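Local coordinates for ferrous iron uptake transporter protein B (Streptococcus thermophilus, PDB 3TAH), which probably powers ferrous iron uptake across the cell membrane with GTP, and is represented here by its N-terminal cytosolic part, a G domain with a helical domain, at residues Thr4-Ile9 and Lys156-Thr161; Arg40-Val45 and Asp50-Asp55; Asp228-Thr233 and Glu239-Ile244. The protein carries 1 engineered substitution. All coordinates share one frame; numbering follows the deposited sequence.

How the contacts relate
Contacts 1 and 2 belong to the nucleotide-binding G domain, whereas contact 3 lies in the helical domain that follows it in the chain. The first two have centres 10 Å apart and touch: strands 4-10 and 51-55 are neighbours in one mixed sheet, and I6 N probably donates to E52 O. In sequence, contact 2 is nested inside the long loop that contact 1 closes; contact 3 opens only afterwards. Its centre is about 35 Å from that of contact 1 and 39 Å from that of contact 2, across the centre of the chain. Contacts 1 and 2 thus report on the GTPase core, and contact 3 on the helical domain, with no touch between them.

Contact 1. Residues Thr4-Ile9 and Lys156-Thr161; sequences TEIALI and KKAAHT
I6 CD1 reaches A159 N at 4.0 Å, and the flat group of this contact, the imidazole of H160, is turned to its own helix instead. That imidazole has the K156 carbonyl carbon at its edge, in the ring plane, and its ND1 donates to K156 O over 2.9 Å, with 163° at the hydrogen. H160 is where the chain leaves helical geometry, so the ring returns a side-chain donor to the last turn. T161 does the same one residue on, OG1 donating to K157 O at 2.7 Å from above the carbonyl plane.

No hydrogen bond crosses between strand and helix. I6 presents two branches. Its CG1 lies opposite the carbonyl carbon (chi1 -58°) and the chain then runs extended (chi2 178°), which carries CD1 to 4.3 Å from A159 CB; the other branch, CG2, faces A158 CB at the same separation of 4.3 Å. T4 adds a looser touch, its CG2 lying 4.2 Å from A159 O. The methyls of A158 and A159 thus meet the two branches of I6, and backbone atoms of A159 lie against I6 CD1 and T4 CG2.

This is the layered build of a P-loop GTPase, in which helix 151-159 packs on a face of the central sheet. Strand 4-10, which leads into the predicted GTP-binding loop beginning at G10, runs between strands 51-55 and 83-89. L51 also touches A159, and L85 touches I6, while A7 touches Y75 and L76 of helix 67-77.

Contact 2. Residues Arg40-Val45 and Asp50-Asp55; sequences RKSGLV and DLEIQD
G43 and I53 form the hydrogen-bonded antiparallel pair at the middle of this ladder, with I53 N to G43 O at 2.8 Å and G43 N to I53 O at 3.1 Å. The strand directions differ by 154°, with the axes 4.5 Å apart at their closest. V45 N to L51 O and D55 N to K41 O extend the ladder at its two ends, the latter more bent (133° at the hydrogen). Between them, S42 with Q54 and L44 with E52 are non-hydrogen-bonded pairs. The result is the beta hairpin of the G domain, whose second strand delivers D55 to the nucleotide site: D55 makes a salt bridge with K16 here and binds magnesium in another structure of this protein.

Among the side chains, V45 CG2 presses tightly on L51 CB at 3.5 Å and lies 3.6 Å from I53 CD1. On the other face, a water links S42 OG to E52 OE1, donating to the carboxylate. Q54 bends at chi2 (60°), turning its amide so that NE2 donates in plane to D55 O over 3.0 Å. K41 NZ reaches D55 OD2 through another water.

Contact 3. Residues Asp228-Thr233 and Glu239-Ile244; sequences DIIRIT and EDAESI
Just before A241, which meets I230 across the contact, D240 sets the start of helix 241-259 as its N-cap residue. D240 OD2 accepts from S243 N at 3.1 Å, the donor coming from above the carboxylate plane, and OD1 takes the hydroxyl S243 OG at 2.6 Å on its syn side. Both carboxylate oxygens are thus engaged by a single residue of the first turn.

A241 follows with its CB directed at the preceding helix, 4.0 Å from I230 CG2, the branch that stands opposite the backbone N of I230. The backbone N of A241 is bound by E234, so that helix 220-237 also supplies an acceptor for the beginning of its successor.

One turn later I244 closes the contact. An extended chi2 (166°) carries CD1 to 4.0 Å from T233 O and 4.4 Å from T233 CG2. T233 is itself steadied by OG1, which donates to I229 O over 2.7 Å; that oxygen also accepts T233 N, from the opposite face of its carbonyl plane. No hydrogen bond crosses between the two segments; the touches are van der Waals contacts.

The pair illustrates how consecutive helices joined by a short connection pack in the helical domain, away from the nucleotide. F206 of helix 198-206 touches I230, T233, A241 and I244 alike, and A181 of helix 176-189 lies against I229 and T233.

Contact 1. Residues Thr4-Ile9 and Lys156-Thr161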
ATOM      1  N   THR A   4     -15.631   3.239 -11.175  1.00 27.53           N
ATOM      2  CA  THR A   4     -14.272   2.787 -10.819  1.00 22.55           C
ATOM      3  C   THR A   4     -13.915   3.481  -9.499  1.00 20.74           C
ATOM      4  O   THR A   4     -13.901   4.703  -9.426  1.00 19.67           O
ATOM      5  CB  THR A   4     -13.236   3.054 -11.913  1.00 22.59           C
ATOM      6  OG1 THR A   4     -13.586   2.325 -13.086  1.00 21.88           O
ATOM      7  CG2 THR A   4     -11.850   2.565 -11.490  1.00 21.08           C
ATOM      8  N   GLU A   5     -13.656   2.694  -8.457  1.00 19.32           N
ATOM      9  CA  GLU A   5     -13.352   3.215  -7.132  1.00 19.20           C
ATOM     10  C   GLU A   5     -11.846   3.218  -6.941  1.00 18.04           C
ATOM     11  O   GLU A   5     -11.223   2.151  -6.962  1.00 16.20           O
ATOM     12  CB  GLU A   5     -13.987   2.334  -6.066  1.00 20.32           C
ATOM     13  CG  GLU A   5     -14.098   2.990  -4.723  1.00 25.26           C
ATOM     14  CD  GLU A   5     -15.173   4.060  -4.683  1.00 28.81           C
ATOM     15  OE1 GLU A   5     -15.175   4.851  -3.726  1.00 33.68           O
ATOM     16  OE2 GLU A   5     -16.014   4.109  -5.607  1.00 34.52           O
ATOM     17  N   ILE A   6     -11.295   4.410  -6.753  1.00 17.05           N
ATOM     18  CA  ILE A   6      -9.868   4.616  -6.613  1.00 17.61           C
ATOM     19  C   ILE A   6      -9.574   5.052  -5.182  1.00 16.51           C
ATOM     20  O   ILE A   6      -9.971   6.144  -4.780  1.00 17.24           O
ATOM     21  CB  ILE A   6      -9.346   5.669  -7.611  1.00 17.97           C
ATOM     22  CG1 ILE A   6      -9.666   5.251  -9.054  1.00 18.70           C
ATOM     23  CG2 ILE A   6      -7.842   5.871  -7.416  1.00 19.96           C
ATOM     24  CD1 ILE A   6      -9.242   6.231 -10.137  1.00 16.29           C
ATOM     25  N   ALA A   7      -8.870   4.206  -4.427  1.00 14.55           N
ATOM     26  CA  ALA A   7      -8.487   4.527  -3.054  1.00 15.23           C
ATOM     27  C   ALA A   7      -7.234   5.408  -3.045  1.00 14.57           C
ATOM     28  O   ALA A   7      -6.187   4.973  -3.502  1.00 16.06           O
ATOM     29  CB  ALA A   7      -8.239   3.240  -2.231  1.00 15.73           C
ATOM     30  N   LEU A   8      -7.347   6.624  -2.521  1.00 13.30           N
ATOM     31  CA  LEU A   8      -6.233   7.573  -2.419  1.00 13.56           C
ATOM     32  C   LEU A   8      -5.612   7.465  -1.026  1.00 12.61           C
ATOM     33  O   LEU A   8      -6.298   7.662  -0.024  1.00 15.84           O
ATOM     34  CB  LEU A   8      -6.745   8.990  -2.676  1.00 13.29           C
ATOM     35  CG  LEU A   8      -5.727  10.112  -2.802  1.00 13.13           C
ATOM     36  CD1 LEU A   8      -4.993   9.979  -4.114  1.00 13.45           C
ATOM     37  CD2 LEU A   8      -6.404  11.473  -2.702  1.00 14.43           C
ATOM     38  N   ILE A   9      -4.320   7.149  -0.949  1.00 12.84           N
ATOM     39  CA  ILE A   9      -3.655   7.009   0.333  1.00 12.90           C
ATOM     40  C   ILE A   9      -2.165   7.350   0.251  1.00 13.97           C
ATOM     41  O   ILE A   9      -1.510   7.184  -0.779  1.00 15.08           O
ATOM     42  CB  ILE A   9      -3.894   5.579   0.924  1.00 15.07           C
ATOM     43  CG1 ILE A   9      -3.370   5.463   2.356  1.00 18.32           C
ATOM     44  CG2 ILE A   9      -3.277   4.514   0.043  1.00 17.72           C
ATOM     45  CD1 ILE A   9      -3.870   4.204   3.066  1.00 17.92           C
ATOM     46  N   LYS A 156      -5.687   8.970 -14.739  1.00 19.41           N
ATOM     47  CA  LYS A 156      -5.921   8.097 -15.899  1.00 20.70           C
ATOM     48  C   LYS A 156      -5.240   6.730 -15.778  1.00 20.00           C
ATOM     49  O   LYS A 156      -5.832   5.676 -16.087  1.00 19.16           O
ATOM     50  CB  LYS A 156      -5.440   8.775 -17.191  1.00 21.96           C
ATOM     51  CG  LYS A 156      -5.783   8.002 -18.480  1.00 27.36           C
ATOM     52  CD  LYS A 156      -5.409   8.790 -19.733  1.00 29.27           C
ATOM     53  CE  LYS A 156      -5.687   7.986 -20.997  1.00 32.33           C
ATOM     54  NZ  LYS A 156      -5.221   8.713 -22.216  1.00 34.88           N
ATOM     55  N   LYS A 157      -3.987   6.755 -15.342  1.00 18.69           N
ATOM     56  CA  LYS A 157      -3.218   5.542 -15.137  1.00 18.01           C
ATOM     57  C   LYS A 157      -3.864   4.663 -14.074  1.00 16.90           C
ATOM     58  O   LYS A 157      -4.077   3.459 -14.306  1.00 15.11           O
ATOM     59  CB  LYS A 157      -1.778   5.892 -14.756  1.00 20.02           C
ATOM     60  CG  LYS A 157      -0.811   4.726 -14.593  1.00 21.71           C
ATOM     61  CD  LYS A 157      -0.744   3.812 -15.811  1.00 26.40           C
ATOM     62  CE  LYS A 157      -0.199   4.535 -17.029  1.00 27.06           C
ATOM     63  NZ  LYS A 157       0.071   3.565 -18.133  1.00 28.80           N
ATOM     64  N   ALA A 158      -4.191   5.263 -12.927  1.00 17.18           N
ATOM     65  CA  ALA A 158      -4.841   4.538 -11.839  1.00 17.05           C
ATOM     66  C   ALA A 158      -6.151   3.934 -12.322  1.00 18.75           C
ATOM     67  O   ALA A 158      -6.436   2.764 -12.033  1.00 18.18           O
ATOM     68  CB  ALA A 158      -5.072   5.442 -10.618  1.00 18.37           C
ATOM     69  N   ALA A 159      -6.932   4.718 -13.071  1.00 17.09           N
ATOM     70  CA  ALA A 159      -8.219   4.241 -13.606  1.00 17.92           C
ATOM     71  C   ALA A 159      -8.107   3.023 -14.528  1.00 18.96           C
ATOM     72  O   ALA A 159      -9.073   2.249 -14.606  1.00 17.59           O
ATOM     73  CB  ALA A 159      -8.986   5.378 -14.304  1.00 16.41           C
ATOM     74  N   HIS A 160      -6.955   2.849 -15.193  1.00 20.38           N
ATOM     75  CA  HIS A 160      -6.694   1.717 -16.101  1.00 23.03           C
ATOM     76  C   HIS A 160      -5.769   0.644 -15.523  1.00 21.12           C
ATOM     77  O   HIS A 160      -5.318  -0.235 -16.252  1.00 21.58           O
ATOM     78  CB  HIS A 160      -6.137   2.240 -17.433  1.00 25.29           C
ATOM     79  CG  HIS A 160      -7.157   2.987 -18.229  1.00 30.22           C
ATOM     80  ND1 HIS A 160      -7.321   4.352 -18.131  1.00 33.00           N
ATOM     81  CD2 HIS A 160      -8.090   2.557 -19.113  1.00 32.38           C
ATOM     82  CE1 HIS A 160      -8.301   4.735 -18.931  1.00 34.71           C
ATOM     83  NE2 HIS A 160      -8.788   3.665 -19.535  1.00 35.53           N
ATOM     84  N   THR A 161      -5.514   0.724 -14.218  1.00 19.13           N
ATOM     85  CA  THR A 161      -4.668  -0.202 -13.475  1.00 18.06           C
ATOM     86  C   THR A 161      -5.492  -0.717 -12.288  1.00 17.52           C
ATOM     87  O   THR A 161      -5.359  -0.248 -11.148  1.00 16.52           O
ATOM     88  CB  THR A 161      -3.379   0.489 -13.008  1.00 17.12           C
ATOM     89  OG1 THR A 161      -2.739   1.124 -14.122  1.00 16.13           O
ATOM     90  CG2 THR A 161      -2.415  -0.528 -12.365  1.00 17.04           C
TER

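Contact 2. Residues Arg40-Val45 and Asp50-Asp55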
ATOM      1  N   ARG A  40     -14.603  10.105   6.974  1.00 19.61           N
ATOM      2  CA  ARG A  40     -14.780   9.390   5.721  1.00 20.29           C
ATOM      3  C   ARG A  40     -15.087  10.422   4.659  1.00 20.72           C
ATOM      4  O   ARG A  40     -16.116  11.109   4.742  1.00 20.17           O
ATOM      5  CB  ARG A  40     -15.922   8.395   5.830  1.00 22.35           C
ATOM      6  CG  ARG A  40     -16.172   7.547   4.601  1.00 22.69           C
ATOM      7  CD  ARG A  40     -17.332   6.614   4.903  1.00 27.26           C
ATOM      8  NE  ARG A  40     -17.549   5.602   3.880  1.00 28.25           N
ATOM      9  CZ  ARG A  40     -18.493   4.659   3.950  1.00 31.33           C
ATOM     10  NH1 ARG A  40     -19.332   4.594   4.989  1.00 31.13           N
ATOM     11  NH2 ARG A  40     -18.608   3.777   2.960  1.00 32.21           N
ATOM     12  N   LYS A  41     -14.204  10.529   3.665  1.00 19.71           N
ATOM     13  CA  LYS A  41     -14.332  11.540   2.631  1.00 19.70           C
ATOM     14  C   LYS A  41     -14.131  10.927   1.258  1.00 19.54           C
ATOM     15  O   LYS A  41     -13.201  10.152   1.048  1.00 18.03           O
ATOM     16  CB  LYS A  41     -13.314  12.651   2.838  1.00 20.29           C
ATOM     17  CG  LYS A  41     -13.406  13.792   1.811  1.00 23.13           C
ATOM     18  CD  LYS A  41     -12.560  14.989   2.230  1.00 23.20           C
ATOM     19  CE  LYS A  41     -11.058  14.660   2.277  1.00 23.98           C
ATOM     20  NZ  LYS A  41     -10.234  15.887   2.527  1.00 25.50           N
ATOM     21  N   SER A  42     -15.001  11.310   0.334  1.00 17.67           N
ATOM     22  CA  SER A  42     -14.894  10.888  -1.048  1.00 17.66           C
ATOM     23  C   SER A  42     -15.368  11.995  -1.966  1.00 17.46           C
ATOM     24  O   SER A  42     -16.023  12.947  -1.524  1.00 16.75           O
ATOM     25  CB  SER A  42     -15.718   9.632  -1.290  1.00 19.12           C
ATOM     26  OG  SER A  42     -17.100   9.900  -1.093  1.00 20.62           O
ATOM     27  N   GLY A  43     -15.023  11.841  -3.238  1.00 18.80           N
ATOM     28  CA  GLY A  43     -15.439  12.765  -4.295  1.00 19.17           C
ATOM     29  C   GLY A  43     -15.282  12.143  -5.659  1.00 18.84           C
ATOM     30  O   GLY A  43     -14.432  11.271  -5.851  1.00 20.13           O
ATOM     31  N   LEU A  44     -16.104  12.581  -6.615  1.00 17.91           N
ATOM     32  CA  LEU A  44     -15.991  12.140  -7.997  1.00 16.68           C
ATOM     33  C   LEU A  44     -14.872  12.908  -8.695  1.00 18.10           C
ATOM     34  O   LEU A  44     -14.618  14.075  -8.369  1.00 19.06           O
ATOM     35  CB  LEU A  44     -17.315  12.339  -8.738  1.00 17.77           C
ATOM     36  CG  LEU A  44     -18.516  11.572  -8.154  1.00 20.21           C
ATOM     37  CD1 LEU A  44     -19.774  11.804  -9.020  1.00 20.49           C
ATOM     38  CD2 LEU A  44     -18.231  10.080  -7.998  1.00 18.80           C
ATOM     39  N   VAL A  45     -14.204  12.268  -9.652  1.00 17.96           N
ATOM     40  CA  VAL A  45     -13.138  12.954 -10.401  1.00 19.58           C
ATOM     41  C   VAL A  45     -13.811  14.046 -11.250  1.00 21.22           C
ATOM     42  O   VAL A  45     -14.666  13.741 -12.065  1.00 21.36           O
ATOM     43  CB  VAL A  45     -12.316  11.996 -11.253  1.00 18.74           C
ATOM     44  CG1 VAL A  45     -11.297  12.747 -12.116  1.00 21.10           C
ATOM     45  CG2 VAL A  45     -11.584  10.996 -10.353  1.00 18.38           C
ATOM     46  N   ASP A  50     -17.351   9.204 -13.844  1.00 26.17           N
ATOM     47  CA  ASP A  50     -17.357   7.739 -13.683  1.00 26.41           C
ATOM     48  C   ASP A  50     -16.297   7.212 -12.697  1.00 24.51           C
ATOM     49  O   ASP A  50     -16.332   6.036 -12.347  1.00 25.36           O
ATOM     50  CB  ASP A  50     -17.161   7.038 -15.035  1.00 27.98           C
ATOM     51  CG  ASP A  50     -18.384   7.126 -15.928  1.00 31.73           C
ATOM     52  OD1 ASP A  50     -19.511   7.120 -15.394  1.00 34.08           O
ATOM     53  OD2 ASP A  50     -18.222   7.179 -17.166  1.00 35.62           O
ATOM     54  N   LEU A  51     -15.353   8.059 -12.277  1.00 21.76           N
ATOM     55  CA  LEU A  51     -14.314   7.683 -11.323  1.00 20.23           C
ATOM     56  C   LEU A  51     -14.602   8.294  -9.961  1.00 20.13           C
ATOM     57  O   LEU A  51     -14.834   9.508  -9.854  1.00 20.90           O
ATOM     58  CB  LEU A  51     -12.941   8.166 -11.796  1.00 19.22           C
ATOM     59  CG  LEU A  51     -12.500   7.855 -13.225  1.00 19.37           C
ATOM     60  CD1 LEU A  51     -11.103   8.429 -13.444  1.00 21.36           C
ATOM     61  CD2 LEU A  51     -12.533   6.372 -13.543  1.00 20.41           C
ATOM     62  N   GLU A  52     -14.586   7.473  -8.913  1.00 18.70           N
ATOM     63  CA  GLU A  52     -14.749   7.991  -7.557  1.00 17.96           C
ATOM     64  C   GLU A  52     -13.458   7.825  -6.765  1.00 17.93           C
ATOM     65  O   GLU A  52     -12.853   6.750  -6.779  1.00 19.30           O
ATOM     66  CB  GLU A  52     -15.874   7.273  -6.835  1.00 18.77           C
ATOM     67  CG  GLU A  52     -16.160   7.829  -5.447  1.00 21.81           C
ATOM     68  CD  GLU A  52     -17.487   7.338  -4.893  1.00 23.90           C
ATOM     69  OE1 GLU A  52     -18.347   8.170  -4.538  1.00 27.71           O
ATOM     70  OE2 GLU A  52     -17.669   6.114  -4.821  1.00 27.08           O
ATOM     71  N   ILE A  53     -13.056   8.887  -6.079  1.00 16.87           N
ATOM     72  CA  ILE A  53     -11.886   8.869  -5.213  1.00 16.80           C
ATOM     73  C   ILE A  53     -12.372   8.634  -3.789  1.00 17.59           C
ATOM     74  O   ILE A  53     -13.153   9.425  -3.243  1.00 18.19           O
ATOM     75  CB  ILE A  53     -11.094  10.189  -5.287  1.00 15.23           C
ATOM     76  CG1 ILE A  53     -10.761  10.540  -6.747  1.00 15.38           C
ATOM     77  CG2 ILE A  53      -9.850  10.125  -4.440  1.00 13.99           C
ATOM     78  CD1 ILE A  53     -10.041   9.481  -7.524  1.00 14.67           C
ATOM     79  N   GLN A  54     -11.928   7.530  -3.200  1.00 17.58           N
ATOM     80  CA  GLN A  54     -12.149   7.275  -1.796  1.00 17.70           C
ATOM     81  C   GLN A  54     -10.895   7.749  -1.093  1.00 18.35           C
ATOM     82  O   GLN A  54      -9.843   7.090  -1.186  1.00 17.82           O
ATOM     83  CB  GLN A  54     -12.384   5.781  -1.520  1.00 17.99           C
ATOM     84  CG  GLN A  54     -12.608   5.456  -0.043  1.00 19.51           C
ATOM     85  CD  GLN A  54     -13.805   6.174   0.526  1.00 21.04           C
ATOM     86  OE1 GLN A  54     -14.922   5.878   0.146  1.00 22.39           O
ATOM     87  NE2 GLN A  54     -13.574   7.130   1.430  1.00 19.60           N
ATOM     88  N   ASP A  55     -10.980   8.883  -0.404  1.00 17.71           N
ATOM     89  CA  ASP A  55      -9.866   9.318   0.415  1.00 19.00           C
ATOM     90  C   ASP A  55      -9.749   8.328   1.574  1.00 19.48           C
ATOM     91  O   ASP A  55     -10.750   7.757   2.042  1.00 20.33           O
ATOM     92  CB  ASP A  55     -10.042  10.752   0.921  1.00 20.02           C
ATOM     93  CG  ASP A  55      -8.771  11.329   1.513  1.00 21.90           C
ATOM     94  OD1 ASP A  55      -7.686  11.158   0.919  1.00 24.06           O
ATOM     95  OD2 ASP A  55      -8.862  11.962   2.582  1.00 24.69           O
TER
HETATM   96  O   HOH W   1     -17.165   6.666   1.242  1.00 33.45           O
HETATM   97  O   HOH W   2     -11.797   8.851   4.268  1.00 21.88           O
HETATM   98  O   HOH W   3      -7.815  14.675   2.026  1.00 34.77           O
HETATM   99  O   HOH W   4     -18.097  10.709  -3.448  1.00 31.36           O

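Contact 3. Residues Asp228-Thr233 and Glu239-Ile244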
ATOM      1  N   ASP A 228       5.489 -22.641  14.584  1.00 16.28           N
ATOM      2  CA  ASP A 228       6.749 -23.321  14.236  1.00 14.67           C
ATOM      3  C   ASP A 228       7.557 -22.528  13.191  1.00 14.03           C
ATOM      4  O   ASP A 228       8.761 -22.327  13.350  1.00 14.40           O
ATOM      5  CB  ASP A 228       6.463 -24.713  13.662  1.00 15.07           C
ATOM      6  CG  ASP A 228       6.122 -25.769  14.714  1.00 16.66           C
ATOM      7  OD1 ASP A 228       6.278 -25.533  15.932  1.00 20.14           O
ATOM      8  OD2 ASP A 228       5.702 -26.875  14.294  1.00 17.48           O
ATOM      9  N   ILE A 229       6.890 -22.078  12.134  1.00 13.32           N
ATOM     10  CA  ILE A 229       7.543 -21.304  11.047  1.00 14.59           C
ATOM     11  C   ILE A 229       8.218 -20.029  11.591  1.00 13.17           C
ATOM     12  O   ILE A 229       9.361 -19.699  11.237  1.00 13.60           O
ATOM     13  CB  ILE A 229       6.531 -20.939   9.945  1.00 14.91           C
ATOM     14  CG1 ILE A 229       6.071 -22.204   9.205  1.00 16.12           C
ATOM     15  CG2 ILE A 229       7.131 -19.932   8.937  1.00 16.30           C
ATOM     16  CD1 ILE A 229       4.735 -22.057   8.505  1.00 13.80           C
ATOM     17  N   ILE A 230       7.495 -19.321  12.449  1.00 12.15           N
ATOM     18  CA  ILE A 230       8.008 -18.092  13.083  1.00 13.17           C
ATOM     19  C   ILE A 230       9.220 -18.381  13.958  1.00 14.57           C
ATOM     20  O   ILE A 230      10.226 -17.652  13.898  1.00 14.94           O
ATOM     21  CB  ILE A 230       6.915 -17.363  13.905  1.00 13.23           C
ATOM     22  CG1 ILE A 230       5.797 -16.856  12.983  1.00 15.20           C
ATOM     23  CG2 ILE A 230       7.499 -16.172  14.683  1.00 14.71           C
ATOM     24  CD1 ILE A 230       4.563 -16.370  13.753  1.00 15.55           C
ATOM     25  N   ARG A 231       9.139 -19.449  14.750  1.00 15.66           N
ATOM     26  CA  ARG A 231      10.203 -19.767  15.693  1.00 17.41           C
ATOM     27  C   ARG A 231      11.509 -20.032  14.959  1.00 16.79           C
ATOM     28  O   ARG A 231      12.527 -19.401  15.271  1.00 16.20           O
ATOM     29  CB  ARG A 231       9.835 -20.959  16.582  1.00 18.80           C
ATOM     30  CG  ARG A 231      10.846 -21.253  17.698  1.00 21.17           C
ATOM     31  CD  ARG A 231      10.507 -22.523  18.483  1.00 22.49           C
ATOM     32  NE  ARG A 231      10.478 -23.720  17.631  1.00 24.22           N
ATOM     33  CZ  ARG A 231       9.387 -24.371  17.218  1.00 25.99           C
ATOM     34  NH1 ARG A 231       8.154 -23.981  17.556  1.00 28.52           N
ATOM     35  NH2 ARG A 231       9.528 -25.443  16.446  1.00 27.00           N
ATOM     36  N   ILE A 232      11.473 -20.933  13.981  1.00 15.27           N
ATOM     37  CA  ILE A 232      12.690 -21.319  13.268  1.00 16.00           C
ATOM     38  C   ILE A 232      13.219 -20.139  12.450  1.00 15.91           C
ATOM     39  O   ILE A 232      14.432 -19.958  12.350  1.00 14.27           O
ATOM     40  CB  ILE A 232      12.521 -22.628  12.395  1.00 14.25           C
ATOM     41  CG1 ILE A 232      13.857 -23.062  11.774  1.00 15.29           C
ATOM     42  CG2 ILE A 232      11.407 -22.483  11.321  1.00 14.22           C
ATOM     43  CD1 ILE A 232      14.995 -23.336  12.803  1.00 16.44           C
ATOM     44  N   THR A 233      12.320 -19.329  11.880  1.00 14.64           N
ATOM     45  CA  THR A 233      12.748 -18.166  11.084  1.00 13.25           C
ATOM     46  C   THR A 233      13.436 -17.113  11.962  1.00 13.42           C
ATOM     47  O   THR A 233      14.482 -16.577  11.579  1.00 14.10           O
ATOM     48  CB  THR A 233      11.584 -17.592  10.259  1.00 11.73           C
ATOM     49  OG1 THR A 233      11.054 -18.650   9.459  1.00 13.12           O
ATOM     50  CG2 THR A 233      12.058 -16.463   9.348  1.00 13.65           C
ATOM     51  N   GLU A 239      16.684 -12.536  15.164  1.00 20.13           N
ATOM     52  CA  GLU A 239      15.943 -11.288  15.254  1.00 21.05           C
ATOM     53  C   GLU A 239      14.469 -11.657  15.461  1.00 20.09           C
ATOM     54  O   GLU A 239      14.050 -12.743  15.053  1.00 15.93           O
ATOM     55  CB  GLU A 239      16.152 -10.540  13.937  1.00 23.54           C
ATOM     56  CG  GLU A 239      15.791  -9.069  13.913  1.00 29.38           C
ATOM     57  CD  GLU A 239      16.961  -8.135  14.271  1.00 32.95           C
ATOM     58  OE1 GLU A 239      17.984  -8.100  13.537  1.00 38.23           O
ATOM     59  OE2 GLU A 239      16.845  -7.420  15.277  1.00 33.49           O
ATOM     60  N   ASP A 240      13.696 -10.779  16.092  1.00 18.48           N
ATOM     61  CA  ASP A 240      12.259 -11.021  16.269  1.00 19.21           C
ATOM     62  C   ASP A 240      11.531 -10.827  14.941  1.00 17.59           C
ATOM     63  O   ASP A 240      11.960 -10.031  14.095  1.00 16.68           O
ATOM     64  CB  ASP A 240      11.656 -10.119  17.349  1.00 21.29           C
ATOM     65  CG  ASP A 240      11.605  -8.677  16.934  1.00 23.80           C
ATOM     66  OD1 ASP A 240      12.632  -7.992  17.074  1.00 28.73           O
ATOM     67  OD2 ASP A 240      10.540  -8.235  16.460  1.00 26.14           O
ATOM     68  N   ALA A 241      10.433 -11.565  14.772  1.00 16.18           N
ATOM     69  CA  ALA A 241       9.647 -11.578  13.530  1.00 17.01           C
ATOM     70  C   ALA A 241       9.275 -10.187  12.995  1.00 17.16           C
ATOM     71  O   ALA A 241       9.449  -9.898  11.803  1.00 16.88           O
ATOM     72  CB  ALA A 241       8.368 -12.430  13.738  1.00 16.20           C
ATOM     73  N   GLU A 242       8.765  -9.318  13.867  1.00 17.33           N
ATOM     74  CA  GLU A 242       8.375  -7.976  13.426  1.00 18.28           C
ATOM     75  C   GLU A 242       9.562  -7.199  12.853  1.00 18.59           C
ATOM     76  O   GLU A 242       9.433  -6.536  11.819  1.00 17.53           O
ATOM     77  CB  GLU A 242       7.727  -7.166  14.548  1.00 18.91           C
ATOM     78  CG  GLU A 242       7.170  -5.848  14.041  1.00 21.66           C
ATOM     79  N   SER A 243      10.703  -7.288  13.525  1.00 17.95           N
ATOM     80  CA  SER A 243      11.933  -6.624  13.077  1.00 17.79           C
ATOM     81  C   SER A 243      12.444  -7.153  11.736  1.00 16.27           C
ATOM     82  O   SER A 243      12.910  -6.378  10.901  1.00 16.65           O
ATOM     83  CB  SER A 243      13.044  -6.756  14.123  1.00 19.03           C
ATOM     84  OG  SER A 243      12.737  -6.037  15.302  1.00 19.94           O
ATOM     85  N   ILE A 244      12.362  -8.466  11.543  1.00 15.16           N
ATOM     86  CA  ILE A 244      12.757  -9.116  10.300  1.00 14.26           C
ATOM     87  C   ILE A 244      11.995  -8.486   9.143  1.00 14.18           C
ATOM     88  O   ILE A 244      12.597  -8.087   8.138  1.00 12.57           O
ATOM     89  CB  ILE A 244      12.507 -10.660  10.340  1.00 15.15           C
ATOM     90  CG1 ILE A 244      13.461 -11.377  11.305  1.00 14.76           C
ATOM     91  CG2 ILE A 244      12.653 -11.267   8.936  1.00 13.69           C
ATOM     92  CD1 ILE A 244      13.035 -12.826  11.641  1.00 13.87           C
TER